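Local coordinates for penicillin-binding 1 transmembrane protein MrcA (Nitrosomonas europaea ATCC 19718, PDB 3D0F) that is a putative bifunctional peptidoglycan synthase, probably joining glycan strands and cross-linking their peptides, represented here by its OB-like domain, at residues E50-R53 with E57-R60; K67-F72 with W100-L105. All coordinates share one frame; numbering follows the deposited sequence. Where two conformers were deposited one is given.

Contact 1 (E50-R53 with E57-R60); sequences EAFR and ETIR
Ala-51 and Ile-59 form the hydrogen-bonded pair at the centre of two antiparallel strands whose axes approach to 4.6 Å at 145°. Ala-51 N gives a hydrogen to Ile-59 O at 2.9 Å, and Ile-59 N returns one to Ala-51 O at 2.8 Å. A further bond, Arg-53 N to Glu-57 O at 3.0 Å, continues the pairing toward the turn and is nearly straight. Glu-57 N donates to Asn-55 OD1 in the turn. Among the charged pairs, Arg-53 and Glu-57 run side by side in the same direction and end in a salt bridge, NH2 to OE1 at 3.1 Å, with guanidinium and carboxylate planes 67° apart. Glu-50 OE2 lies in the plane of the Arg-60 guanidinium, at its edge, but 3.8 Å from NE makes this a long salt bridge. Van der Waals contacts fall on both faces. Ile-59 CG1 stands between its backbone N and carbonyl carbon (chi1 58°), over Ala-51 O and 4.3 Å from Ala-51 CB, while CG2 reaches Arg-53 NE, near the guanidinium plane. On the Glu-50 and Phe-52 face, Thr-58 OG1 meets the edge of the Phe-52 ring, 3.7 Å from CD1; that ring also packs on Leu-23 of the second subunit. The arrangement is a beta hairpin, joining a strand that is outermost within this chain to the antiparallel sheet of this OB-like domain.

Contact 2 (K67-F72 with W100-L105); sequences KAAHRF and WQIVQL
Ala-69 and Ile-102 meet through methyl groups, Ala-69 CB lying 4.1 Å from Ile-102 CG2, a loose van der Waals contact in keeping with the small area of 101 Å² buried between the segments. The branch that touches is CG2, which stands anti to the Ile-102 backbone N, whereas CG1 lies beside that N (chi1 -60°). Ala-68 adds its CB at 4.1 Å from Ile-102 O. No direct hydrogen bond crosses the gap; a water does the bridging. It accepts from Ala-69 N at 3.0 Å and donates to Ile-102 O at 2.9 Å, satisfying two backbone groups that stand too far apart to pair.

In the next shell, a type I turn from Lys-67 to His-70 presents both alanines to the strand. Lys-67 O takes two hydrogens from His-70: one from the backbone N at 3.2 Å, the other from ring ND1 at 2.7 Å, the latter with 137° at the hydrogen and the acceptor tilted 24° out of the ring plane. Farther along, Phe-72 N bonds Ala-69 O at 2.9 Å. Beyond these, Tyr-4 of the second subunit packs on Ala-69 and Ile-102 and meets the Phe-72 ring edge-to-face, while Ile-102 also touches Ile-61. The arrangement is a beta turn in a long inter-strand loop, water-bridged to the last strand of the OB-like domain's sheet.

Overall arrangement
Contact 1 and contact 2 lie in series along the chain, their centres about 14 Å apart, and reach the same antiparallel sheet. The two strands outermost within this chain, 58-61 and 100-103, belong to one contact each. Contact 1 is sheet pairing, partly buried, with direct backbone bonds and two Arg-Glu pairs, at opposite ends of the paired segments; contact 2 is smaller and more buried, a loop resting on a strand through methyl groups and one water. Trp-100, on the strand of contact 2, packs against contact 1: its NE1 lies 3.5 Å from Ile-59 CG2, and its CZ2 lies 3.5 Å from Arg-53 CZ. Both also touch the second subunit, through Phe-52 in contact 1 and through several residues in contact 2.

Contact 1 (E50-R53 with E57-R60)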
ATOM      1  N   GLU A  50     -19.729   0.432   0.279  1.00 16.26           N
ATOM      2  CA  GLU A  50     -19.093  -0.830   0.671  1.00 17.37           C
ATOM      3  C   GLU A  50     -18.211  -1.256  -0.498  1.00 17.25           C
ATOM      4  O   GLU A  50     -18.666  -1.248  -1.644  1.00 16.35           O
ATOM      5  CB  GLU A  50     -20.146  -1.925   0.914  1.00 18.76           C
ATOM      6  CG  GLU A  50     -21.026  -1.647   2.095  1.00 22.56           C
ATOM      7  CD  GLU A  50     -21.504  -2.880   2.868  1.00 27.08           C
ATOM      8  OE1 GLU A  50     -21.424  -4.034   2.371  1.00 32.70           O
ATOM      9  OE2 GLU A  50     -21.980  -2.651   4.015  1.00 39.15           O
ATOM     10  N   ALA A  51     -16.976  -1.631  -0.219  1.00 15.79           N
ATOM     11  CA  ALA A  51     -16.030  -2.024  -1.246  1.00 16.62           C
ATOM     12  C   ALA A  51     -15.191  -3.224  -0.801  1.00 16.84           C
ATOM     13  O   ALA A  51     -14.904  -3.367   0.397  1.00 19.46           O
ATOM     14  CB  ALA A  51     -15.143  -0.828  -1.657  1.00 17.11           C
ATOM     15  N   PHE A  52     -14.824  -4.080  -1.740  1.00 16.37           N
ATOM     16  CA  PHE A  52     -14.016  -5.269  -1.494  1.00 17.59           C
ATOM     17  C   PHE A  52     -12.569  -4.986  -1.893  1.00 18.32           C
ATOM     18  O   PHE A  52     -12.313  -4.505  -2.985  1.00 17.79           O
ATOM     19  CB  PHE A  52     -14.555  -6.436  -2.343  1.00 17.85           C
ATOM     20  CG  PHE A  52     -13.848  -7.744  -2.121  1.00 18.30           C
ATOM     21  CD1 PHE A  52     -14.305  -8.616  -1.155  1.00 21.76           C
ATOM     22  CD2 PHE A  52     -12.807  -8.135  -2.935  1.00 20.75           C
ATOM     23  CE1 PHE A  52     -13.676  -9.861  -0.939  1.00 20.36           C
ATOM     24  CE2 PHE A  52     -12.143  -9.368  -2.714  1.00 19.72           C
ATOM     25  CZ  PHE A  52     -12.608 -10.219  -1.726  1.00 22.60           C
ATOM     26  N   ARG A  53     -11.622  -5.218  -0.995  1.00 19.08           N
ATOM     27  CA  ARG A  53     -10.205  -4.973  -1.330  1.00 20.23           C
ATOM     28  C   ARG A  53      -9.444  -6.301  -1.543  1.00 21.07           C
ATOM     29  O   ARG A  53      -9.939  -7.343  -1.209  1.00 20.64           O
ATOM     30  CB  ARG A  53      -9.515  -4.076  -0.288  1.00 22.94           C
ATOM     31  CG  ARG A  53      -9.593  -4.498   1.099  1.00 23.31           C
ATOM     32  CD  ARG A  53      -9.078  -3.343   1.957  1.00 22.13           C
ATOM     33  NE  ARG A  53      -8.867  -3.667   3.319  1.00 24.32           N
ATOM     34  CZ  ARG A  53      -7.670  -3.918   3.869  1.00 23.15           C
ATOM     35  NH1 ARG A  53      -6.566  -3.947   3.138  1.00 26.13           N
ATOM     36  NH2 ARG A  53      -7.581  -4.170   5.154  1.00 24.48           N
ATOM     37  N   GLU A  57     -11.044  -8.307   2.500  1.00 22.55           N
ATOM     38  CA  GLU A  57     -11.949  -7.679   3.431  0.50 22.38           C
ATOM     39  C   GLU A  57     -12.893  -6.721   2.697  1.00 21.93           C
ATOM     40  O   GLU A  57     -12.552  -6.159   1.648  1.00 20.56           O
ATOM     41  CB  GLU A  57     -11.156  -7.024   4.570  0.50 22.86           C
ATOM     42  CG  GLU A  57     -10.502  -8.108   5.446  0.50 23.21           C
ATOM     43  CD  GLU A  57      -9.599  -7.618   6.562  0.50 25.13           C
ATOM     44  OE1 GLU A  57      -9.023  -6.516   6.487  0.50 26.68           O
ATOM     45  OE2 GLU A  57      -9.445  -8.394   7.530  0.50 28.52           O
ATOM     46  N   THR A  58     -14.099  -6.607   3.233  1.00 21.52           N
ATOM     47  CA  THR A  58     -15.094  -5.660   2.732  1.00 21.28           C
ATOM     48  C   THR A  58     -15.053  -4.505   3.726  1.00 21.26           C
ATOM     49  O   THR A  58     -15.144  -4.682   4.949  1.00 24.07           O
ATOM     50  CB  THR A  58     -16.482  -6.254   2.583  1.00 22.75           C
ATOM     51  OG1 THR A  58     -16.463  -7.324   1.611  1.00 23.47           O
ATOM     52  CG2 THR A  58     -17.481  -5.177   2.116  1.00 23.69           C
ATOM     53  N   ILE A  59     -14.822  -3.334   3.186  1.00 18.81           N
ATOM     54  CA  ILE A  59     -14.755  -2.097   3.987  1.00 17.71           C
ATOM     55  C   ILE A  59     -15.994  -1.239   3.713  1.00 16.62           C
ATOM     56  O   ILE A  59     -16.633  -1.385   2.682  1.00 15.72           O
ATOM     57  CB  ILE A  59     -13.469  -1.255   3.692  1.00 16.48           C
ATOM     58  CG1 ILE A  59     -13.345  -0.866   2.210  1.00 18.49           C
ATOM     59  CG2 ILE A  59     -12.193  -2.033   4.132  1.00 20.69           C
ATOM     60  CD1 ILE A  59     -12.187   0.099   1.887  1.00 18.71           C
ATOM     61  N   ARG A  60     -16.314  -0.396   4.691  1.00 17.01           N
ATOM     62  CA  ARG A  60     -17.413   0.546   4.589  1.00 16.90           C
ATOM     63  C   ARG A  60     -16.864   1.963   4.762  1.00 18.52           C
ATOM     64  O   ARG A  60     -16.292   2.274   5.831  1.00 18.30           O
ATOM     65  CB  ARG A  60     -18.482   0.240   5.649  1.00 18.21           C
ATOM     66  CG  ARG A  60     -19.828   0.849   5.394  1.00 22.16           C
ATOM     67  CD  ARG A  60     -20.893   0.148   6.315  1.00 22.79           C
ATOM     68  NE  ARG A  60     -22.240   0.560   6.019  1.00 30.28           N
ATOM     69  CZ  ARG A  60     -22.862   1.587   6.572  1.00 29.98           C
ATOM     70  NH1 ARG A  60     -22.265   2.369   7.491  1.00 33.28           N
ATOM     71  NH2 ARG A  60     -24.104   1.853   6.188  1.00 32.68           N
TER

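Contact 2 (K67-F72 with W100-L105)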
ATOM      1  N   LYS A  67     -16.001  12.494   1.383  1.00 15.36           N
ATOM      2  CA  LYS A  67     -16.030  13.920   1.046  0.50 17.84           C
ATOM      3  C   LYS A  67     -15.435  14.212  -0.318  1.00 17.93           C
ATOM      4  O   LYS A  67     -16.032  14.928  -1.149  1.00 18.87           O
ATOM      5  CB  LYS A  67     -15.262  14.716   2.098  0.50 18.24           C
ATOM      6  CG  LYS A  67     -15.971  14.823   3.455  0.50 18.90           C
ATOM      7  CD  LYS A  67     -15.161  15.644   4.493  0.50 21.52           C
ATOM      8  CE  LYS A  67     -15.297  17.126   4.288  0.50 25.23           C
ATOM      9  NZ  LYS A  67     -16.677  17.600   4.581  0.50 27.58           N
ATOM     10  N   ALA A  68     -14.237  13.672  -0.548  1.00 19.45           N
ATOM     11  CA  ALA A  68     -13.527  13.981  -1.805  1.00 19.45           C
ATOM     12  C   ALA A  68     -14.316  13.490  -2.993  1.00 20.13           C
ATOM     13  O   ALA A  68     -14.358  14.151  -4.024  1.00 21.80           O
ATOM     14  CB  ALA A  68     -12.167  13.380  -1.809  1.00 20.20           C
ATOM     15  N   ALA A  69     -15.009  12.370  -2.833  1.00 19.24           N
ATOM     16  CA  ALA A  69     -15.765  11.711  -3.898  1.00 20.12           C
ATOM     17  C   ALA A  69     -17.222  12.195  -4.080  1.00 20.14           C
ATOM     18  O   ALA A  69     -18.020  11.594  -4.809  1.00 19.93           O
ATOM     19  CB  ALA A  69     -15.709  10.178  -3.683  1.00 19.17           C
ATOM     20  N   HIS A  70     -17.587  13.263  -3.358  1.00 20.96           N
ATOM     21  CA  HIS A  70     -18.987  13.724  -3.253  1.00 22.50           C
ATOM     22  C   HIS A  70     -19.787  13.764  -4.561  1.00 22.69           C
ATOM     23  O   HIS A  70     -20.928  13.277  -4.617  1.00 23.41           O
ATOM     24  CB  HIS A  70     -19.066  15.075  -2.497  1.00 23.45           C
ATOM     25  CG  HIS A  70     -18.383  16.253  -3.157  1.00 26.82           C
ATOM     26  ND1 HIS A  70     -17.015  16.424  -3.200  1.00 32.13           N
ATOM     27  CD2 HIS A  70     -18.909  17.376  -3.726  1.00 30.02           C
ATOM     28  CE1 HIS A  70     -16.723  17.559  -3.817  1.00 33.51           C
ATOM     29  NE2 HIS A  70     -17.856  18.156  -4.140  1.00 33.86           N
ATOM     30  N   ARG A  71     -19.153  14.251  -5.605  1.00 23.67           N
ATOM     31  CA  ARG A  71     -19.854  14.516  -6.862  1.00 25.02           C
ATOM     32  C   ARG A  71     -20.193  13.223  -7.552  1.00 22.30           C
ATOM     33  O   ARG A  71     -21.147  13.149  -8.297  1.00 22.56           O
ATOM     34  CB  ARG A  71     -18.992  15.387  -7.724  1.00 24.82           C
ATOM     35  CG  ARG A  71     -18.833  16.757  -7.068  1.00 30.85           C
ATOM     36  CD  ARG A  71     -17.794  17.639  -7.703  1.00 31.45           C
ATOM     37  NE  ARG A  71     -17.625  17.471  -9.143  1.00 37.79           N
ATOM     38  CZ  ARG A  71     -18.522  17.789 -10.070  1.00 38.95           C
ATOM     39  NH1 ARG A  71     -19.722  18.267  -9.740  1.00 41.74           N
ATOM     40  NH2 ARG A  71     -18.209  17.619 -11.353  1.00 39.77           N
ATOM     41  N   PHE A  72     -19.387  12.208  -7.268  1.00 19.79           N
ATOM     42  CA  PHE A  72     -19.624  10.870  -7.799  1.00 19.43           C
ATOM     43  C   PHE A  72     -20.573  10.005  -6.997  1.00 19.65           C
ATOM     44  O   PHE A  72     -20.800   8.863  -7.361  1.00 19.12           O
ATOM     45  CB  PHE A  72     -18.270  10.198  -8.028  1.00 18.19           C
ATOM     46  CG  PHE A  72     -17.484  10.882  -9.106  1.00 18.08           C
ATOM     47  CD1 PHE A  72     -16.752  12.033  -8.844  1.00 20.24           C
ATOM     48  CD2 PHE A  72     -17.550  10.417 -10.410  1.00 18.30           C
ATOM     49  CE1 PHE A  72     -16.081  12.675  -9.883  1.00 18.89           C
ATOM     50  CE2 PHE A  72     -16.877  11.066 -11.442  1.00 20.19           C
ATOM     51  CZ  PHE A  72     -16.152  12.180 -11.164  1.00 19.83           C
ATOM     52  N   TRP A 100     -11.536   4.308   6.502  1.00 15.27           N
ATOM     53  CA  TRP A 100     -11.131   4.308   5.122  1.00 15.15           C
ATOM     54  C   TRP A 100     -11.677   5.520   4.407  1.00 15.23           C
ATOM     55  O   TRP A 100     -12.766   5.993   4.720  1.00 15.34           O
ATOM     56  CB  TRP A 100     -11.614   3.023   4.419  1.00 16.75           C
ATOM     57  CG  TRP A 100     -10.852   1.800   4.919  1.00 17.02           C
ATOM     58  CD1 TRP A 100     -11.180   1.017   5.972  1.00 19.56           C
ATOM     59  CD2 TRP A 100      -9.628   1.260   4.394  1.00 17.19           C
ATOM     60  NE1 TRP A 100     -10.231   0.036   6.166  1.00 18.92           N
ATOM     61  CE2 TRP A 100      -9.287   0.147   5.186  1.00 19.29           C
ATOM     62  CE3 TRP A 100      -8.782   1.620   3.349  1.00 18.37           C
ATOM     63  CZ2 TRP A 100      -8.127  -0.601   4.969  1.00 20.16           C
ATOM     64  CZ3 TRP A 100      -7.652   0.837   3.113  1.00 17.75           C
ATOM     65  CH2 TRP A 100      -7.330  -0.238   3.936  1.00 19.63           C
ATOM     66  N   GLN A 101     -10.926   5.999   3.411  1.00 15.53           N
ATOM     67  CA  GLN A 101     -11.341   7.085   2.554  0.50 15.84           C
ATOM     68  C   GLN A 101     -11.138   6.727   1.092  1.00 15.82           C
ATOM     69  O   GLN A 101     -10.193   6.002   0.742  1.00 16.55           O
ATOM     70  CB  GLN A 101     -10.532   8.344   2.909  0.50 16.46           C
ATOM     71  CG  GLN A 101      -9.050   8.165   2.630  0.50 17.45           C
ATOM     72  CD  GLN A 101      -8.127   9.205   3.220  0.50 18.58           C
ATOM     73  OE1 GLN A 101      -6.942   8.908   3.424  0.50 19.21           O
ATOM     74  NE2 GLN A 101      -8.625  10.409   3.451  0.50 20.26           N
ATOM     75  N   ILE A 102     -12.014   7.247   0.229  1.00 15.21           N
ATOM     76  CA  ILE A 102     -11.878   7.115  -1.226  1.00 15.51           C
ATOM     77  C   ILE A 102     -10.940   8.220  -1.708  1.00 16.61           C
ATOM     78  O   ILE A 102     -11.168   9.438  -1.495  1.00 16.58           O
ATOM     79  CB  ILE A 102     -13.205   7.217  -1.937  1.00 16.25           C
ATOM     80  CG1 ILE A 102     -14.172   6.119  -1.475  1.00 16.91           C
ATOM     81  CG2 ILE A 102     -12.947   7.212  -3.447  1.00 18.24           C
ATOM     82  CD1 ILE A 102     -15.561   6.149  -2.125  1.00 16.52           C
ATOM     83  N   VAL A 103      -9.862   7.762  -2.317  1.00 17.39           N
ATOM     84  CA  VAL A 103      -8.816   8.634  -2.841  1.00 18.63           C
ATOM     85  C   VAL A 103      -8.518   8.293  -4.318  1.00 19.15           C
ATOM     86  O   VAL A 103      -9.255   7.580  -4.961  1.00 17.97           O
ATOM     87  CB  VAL A 103      -7.544   8.469  -1.986  1.00 18.73           C
ATOM     88  CG1 VAL A 103      -7.821   8.901  -0.551  1.00 18.33           C
ATOM     89  CG2 VAL A 103      -6.979   7.044  -2.034  1.00 21.54           C
ATOM     90  N   GLN A 104      -7.413   8.803  -4.844  1.00 21.54           N
ATOM     91  CA  GLN A 104      -7.032   8.415  -6.211  1.00 22.47           C
ATOM     92  C   GLN A 104      -5.526   8.371  -6.321  1.00 23.43           C
ATOM     93  O   GLN A 104      -4.841   8.950  -5.483  1.00 23.82           O
ATOM     94  CB  GLN A 104      -7.660   9.327  -7.222  1.00 23.76           C
ATOM     95  CG  GLN A 104      -7.221  10.759  -7.145  1.00 23.42           C
ATOM     96  CD  GLN A 104      -8.048  11.681  -7.997  1.00 24.69           C
ATOM     97  OE1 GLN A 104      -8.880  11.263  -8.808  1.00 25.77           O
ATOM     98  NE2 GLN A 104      -7.832  12.980  -7.805  1.00 30.47           N
ATOM     99  N   LEU A 105      -5.024   7.617  -7.288  1.00 25.80           N
ATOM    100  CA  LEU A 105      -3.580   7.453  -7.443  1.00 29.29           C
ATOM    101  C   LEU A 105      -2.999   8.793  -7.865  1.00 30.90           C
ATOM    102  O   LEU A 105      -3.644   9.539  -8.607  1.00 30.78           O
ATOM    103  CB  LEU A 105      -3.247   6.343  -8.451  1.00 29.31           C
ATOM    104  CG  LEU A 105      -3.483   4.918  -7.929  1.00 30.58           C
ATOM    105  CD1 LEU A 105      -3.458   3.908  -9.052  1.00 31.16           C
ATOM    106  CD2 LEU A 105      -2.549   4.548  -6.779  1.00 31.70           C
TER
HETATM  107  O   HOH W   1     -13.753  10.547  -0.790  1.00 16.27           O